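Local coordinates for 5' nucleotidase family protein (Staphylococcus aureus subsp. aureus, PDB 4Q7F) that belongs to the 5'-nucleotidase family and joins a calcineurin-like phosphoesterase domain, which holds a manganese and a magnesium ion, to a 5'-nucleotidase C-terminal domain, at residues A[147-152]-A[196-201]. Numbering follows the deposited sequence.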
ATOM      1  N   VAL A 147      20.271 -11.700  -5.417  1.00 28.18           N
ATOM      2  CA  VAL A 147      20.432 -12.010  -6.819  1.00 29.75           C
ATOM      3  C   VAL A 147      20.346 -13.534  -7.048  1.00 30.34           C
ATOM      4  O   VAL A 147      20.772 -14.312  -6.199  1.00 29.49           O
ATOM      5  CB  VAL A 147      21.776 -11.462  -7.343  1.00 32.12           C
ATOM      6  CG1 VAL A 147      22.012 -11.875  -8.792  1.00 33.80           C
ATOM      7  CG2 VAL A 147      21.820  -9.946  -7.212  1.00 32.13           C
ATOM      8  N   LYS A 148      19.736 -13.915  -8.172  1.00 30.08           N
ATOM      9  CA  LYS A 148      19.563 -15.318  -8.587  1.00 31.87           C
ATOM     10  C   LYS A 148      19.973 -15.463 -10.051  1.00 31.61           C
ATOM     11  O   LYS A 148      19.643 -14.619 -10.891  1.00 30.88           O
ATOM     12  CB  LYS A 148      18.086 -15.721  -8.427  1.00 32.58           C
ATOM     13  CG  LYS A 148      17.693 -17.096  -8.958  1.00 35.16           C
ATOM     14  CD  LYS A 148      16.188 -17.311  -8.796  1.00 34.77           C
ATOM     15  CE  LYS A 148      15.693 -18.555  -9.521  1.00 36.53           C
ATOM     16  NZ  LYS A 148      16.361 -19.807  -9.068  1.00 36.99           N
ATOM     17  N   TYR A 149      20.677 -16.539 -10.369  1.00 32.50           N
ATOM     18  CA  TYR A 149      21.083 -16.789 -11.738  1.00 33.28           C
ATOM     19  C   TYR A 149      20.567 -18.157 -12.176  1.00 34.00           C
ATOM     20  O   TYR A 149      20.506 -19.079 -11.368  1.00 31.01           O
ATOM     21  CB  TYR A 149      22.617 -16.774 -11.853  1.00 36.11           C
ATOM     22  CG  TYR A 149      23.270 -15.432 -11.588  1.00 36.72           C
ATOM     23  CD1 TYR A 149      23.278 -14.441 -12.561  1.00 37.70           C
ATOM     24  CD2 TYR A 149      23.928 -15.179 -10.392  1.00 37.72           C
ATOM     25  CE1 TYR A 149      23.888 -13.209 -12.331  1.00 40.06           C
ATOM     26  CE2 TYR A 149      24.558 -13.957 -10.157  1.00 39.42           C
ATOM     27  CZ  TYR A 149      24.530 -12.975 -11.126  1.00 39.53           C
ATOM     28  OH  TYR A 149      25.148 -11.768 -10.906  1.00 41.51           O
ATOM     29  N   PHE A 150      20.161 -18.275 -13.444  1.00 34.41           N
ATOM     30  CA  PHE A 150      19.756 -19.575 -13.998  1.00 34.95           C
ATOM     31  C   PHE A 150      19.995 -19.599 -15.502  1.00 34.60           C
ATOM     32  O   PHE A 150      20.146 -18.547 -16.128  1.00 34.01           O
ATOM     33  CB  PHE A 150      18.305 -19.935 -13.644  1.00 33.71           C
ATOM     34  CG  PHE A 150      17.286 -18.976 -14.173  1.00 32.90           C
ATOM     35  CD1 PHE A 150      16.883 -17.881 -13.417  1.00 32.71           C
ATOM     36  CD2 PHE A 150      16.705 -19.177 -15.416  1.00 32.99           C
ATOM     37  CE1 PHE A 150      15.936 -16.998 -13.901  1.00 31.24           C
ATOM     38  CE2 PHE A 150      15.758 -18.292 -15.907  1.00 32.02           C
ATOM     39  CZ  PHE A 150      15.371 -17.205 -15.144  1.00 31.85           C
ATOM     40  N   GLN A 151      20.059 -20.798 -16.074  1.00 35.60           N
ATOM     41  CA  GLN A 151      20.290 -20.930 -17.513  1.00 35.86           C
ATOM     42  C   GLN A 151      19.035 -21.134 -18.347  1.00 34.45           C
ATOM     43  O   GLN A 151      18.065 -21.768 -17.923  1.00 33.39           O
ATOM     44  CB  GLN A 151      21.291 -22.052 -17.829  1.00 38.33           C
ATOM     45  CG  GLN A 151      22.718 -21.697 -17.467  1.00 40.14           C
ATOM     46  CD  GLN A 151      22.863 -21.432 -15.990  1.00 40.32           C
ATOM     47  OE1 GLN A 151      22.444 -22.246 -15.166  1.00 40.31           O
ATOM     48  NE2 GLN A 151      23.452 -20.292 -15.640  1.00 40.95           N
ATOM     49  N   VAL A 152      19.086 -20.563 -19.540  1.00 34.56           N
ATOM     50  CA  VAL A 152      18.065 -20.733 -20.563  1.00 35.45           C
ATOM     51  C   VAL A 152      18.898 -21.100 -21.784  1.00 37.67           C
ATOM     52  O   VAL A 152      19.552 -20.236 -22.398  1.00 36.96           O
ATOM     53  CB  VAL A 152      17.271 -19.452 -20.854  1.00 35.35           C
ATOM     54  CG1 VAL A 152      16.280 -19.707 -21.998  1.00 35.84           C
ATOM     55  CG2 VAL A 152      16.567 -18.972 -19.600  1.00 33.29           C
ATOM     56  N   LYS A 196      26.351  -8.324 -15.500  1.00 43.49           N
ATOM     57  CA  LYS A 196      26.686  -8.450 -16.913  1.00 46.06           C
ATOM     58  C   LYS A 196      27.865  -9.409 -17.157  1.00 47.37           C
ATOM     59  O   LYS A 196      27.970  -9.965 -18.234  1.00 49.60           O
ATOM     60  CB  LYS A 196      26.985  -7.092 -17.524  1.00 48.39           C
ATOM     61  CG  LYS A 196      25.802  -6.145 -17.554  1.00 48.47           C
ATOM     62  CD  LYS A 196      26.214  -4.780 -18.084  1.00 50.26           C
ATOM     63  CE  LYS A 196      26.669  -4.850 -19.540  1.00 52.00           C
ATOM     64  NZ  LYS A 196      27.154  -3.543 -20.052  1.00 53.63           N
ATOM     65  N   ARG A 197      28.754  -9.582 -16.180  1.00 48.88           N
ATOM     66  CA  ARG A 197      29.867 -10.537 -16.328  1.00 50.63           C
ATOM     67  C   ARG A 197      29.350 -11.962 -16.196  1.00 51.22           C
ATOM     68  O   ARG A 197      29.906 -12.884 -16.771  1.00 52.31           O
ATOM     69  CB  ARG A 197      30.968 -10.340 -15.272  1.00 50.07           C
ATOM     70  CG  ARG A 197      31.920  -9.181 -15.510  1.00 51.21           C
ATOM     71  CD  ARG A 197      33.097  -9.190 -14.533  1.00 51.48           C
ATOM     72  NE  ARG A 197      32.754  -8.836 -13.145  1.00 50.18           N
ATOM     73  CZ  ARG A 197      32.714  -7.590 -12.665  1.00 49.57           C
ATOM     74  NH1 ARG A 197      32.401  -7.370 -11.388  1.00 48.48           N
ATOM     75  NH2 ARG A 197      32.975  -6.551 -13.454  1.00 50.21           N
ATOM     76  N   HIS A 198      28.293 -12.144 -15.418  1.00 51.15           N
ATOM     77  CA  HIS A 198      27.765 -13.473 -15.181  1.00 52.76           C
ATOM     78  C   HIS A 198      26.604 -13.829 -16.125  1.00 49.24           C
ATOM     79  O   HIS A 198      26.458 -14.991 -16.494  1.00 48.94           O
ATOM     80  CB  HIS A 198      27.322 -13.583 -13.708  1.00 56.19           C
ATOM     81  CG  HIS A 198      27.226 -14.991 -13.201  1.00 64.32           C
ATOM     82  ND1 HIS A 198      26.212 -15.856 -13.564  1.00 67.48           N
ATOM     83  CD2 HIS A 198      28.012 -15.680 -12.338  1.00 69.98           C
ATOM     84  CE1 HIS A 198      26.388 -17.020 -12.962  1.00 67.88           C
ATOM     85  NE2 HIS A 198      27.474 -16.940 -12.213  1.00 71.32           N
ATOM     86  N   ALA A 199      25.819 -12.835 -16.557  1.00 45.84           N
ATOM     87  CA  ALA A 199      24.611 -13.106 -17.359  1.00 44.48           C
ATOM     88  C   ALA A 199      24.443 -12.351 -18.676  1.00 44.25           C
ATOM     89  O   ALA A 199      24.985 -11.273 -18.874  1.00 47.90           O
ATOM     90  CB  ALA A 199      23.378 -12.863 -16.493  1.00 42.10           C
ATOM     91  N   ASP A 200      23.649 -12.950 -19.558  1.00 42.47           N
ATOM     92  CA  ASP A 200      23.326 -12.393 -20.869  1.00 43.08           C
ATOM     93  C   ASP A 200      22.020 -11.623 -20.805  1.00 42.05           C
ATOM     94  O   ASP A 200      21.822 -10.667 -21.557  1.00 42.68           O
ATOM     95  CB  ASP A 200      23.177 -13.518 -21.876  1.00 42.82           C
ATOM     96  CG  ASP A 200      24.412 -14.380 -21.963  1.00 43.28           C
ATOM     97  OD1 ASP A 200      25.445 -13.897 -22.471  1.00 44.68           O
ATOM     98  OD2 ASP A 200      24.333 -15.548 -21.544  1.00 41.41           O
ATOM     99  N   ILE A 201      21.126 -12.060 -19.919  1.00 41.04           N
ATOM    100  CA  ILE A 201      19.829 -11.415 -19.726  1.00 39.73           C
ATOM    101  C   ILE A 201      19.680 -10.966 -18.281  1.00 37.53           C
ATOM    102  O   ILE A 201      19.942 -11.736 -17.347  1.00 36.06           O
ATOM    103  CB  ILE A 201      18.668 -12.367 -20.078  1.00 40.05           C
ATOM    104  CG1 ILE A 201      18.770 -12.810 -21.541  1.00 40.93           C
ATOM    105  CG2 ILE A 201      17.318 -11.696 -19.807  1.00 38.83           C
ATOM    106  CD1 ILE A 201      18.607 -11.685 -22.545  1.00 42.75           C
TER
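Tyr149 turns its CG beside the backbone N and anti to the carbonyl carbon (chi1 -66°), carrying the phenol from the strand toward the end of the helix, while His198 sets its CG anti to the backbone N (chi1 -159°) and swings the imidazole back across one face of that phenol. The two rings stack face to face with centroids 4.0 Å apart, though their planes are inclined by 28°. The tilt brings the ND1 corner of the imidazole closest, 3.4 Å from Tyr149 CD1 and away from the middle of the phenol ring. His198 CE1 reaches over the root of the phenol, 3.8 Å from Tyr149 CG, whereas His198 CB lies 3.7 Å from Tyr149 CE1, on the hydroxyl half of the ring. Strand 147-152 is an outermost strand of a six-stranded mixed sheet in the calcineurin-like phosphoesterase fold; it pairs antiparallel with strand 155-163, which in turn runs parallel to strand 201-207. Helix 184-198 packs along this sheet and ends here, Ala199 being the first residue to leave helical geometry before the chain enters strand 201-207. The buried Ala199 CB approaches the phenol edge-on rather than over a face, 4.2 Å from Tyr149 CE1. Met195, in the last turn of helix 184-198, also touches the Tyr149 side chain, and Tyr191 of the same helix packs on Val147.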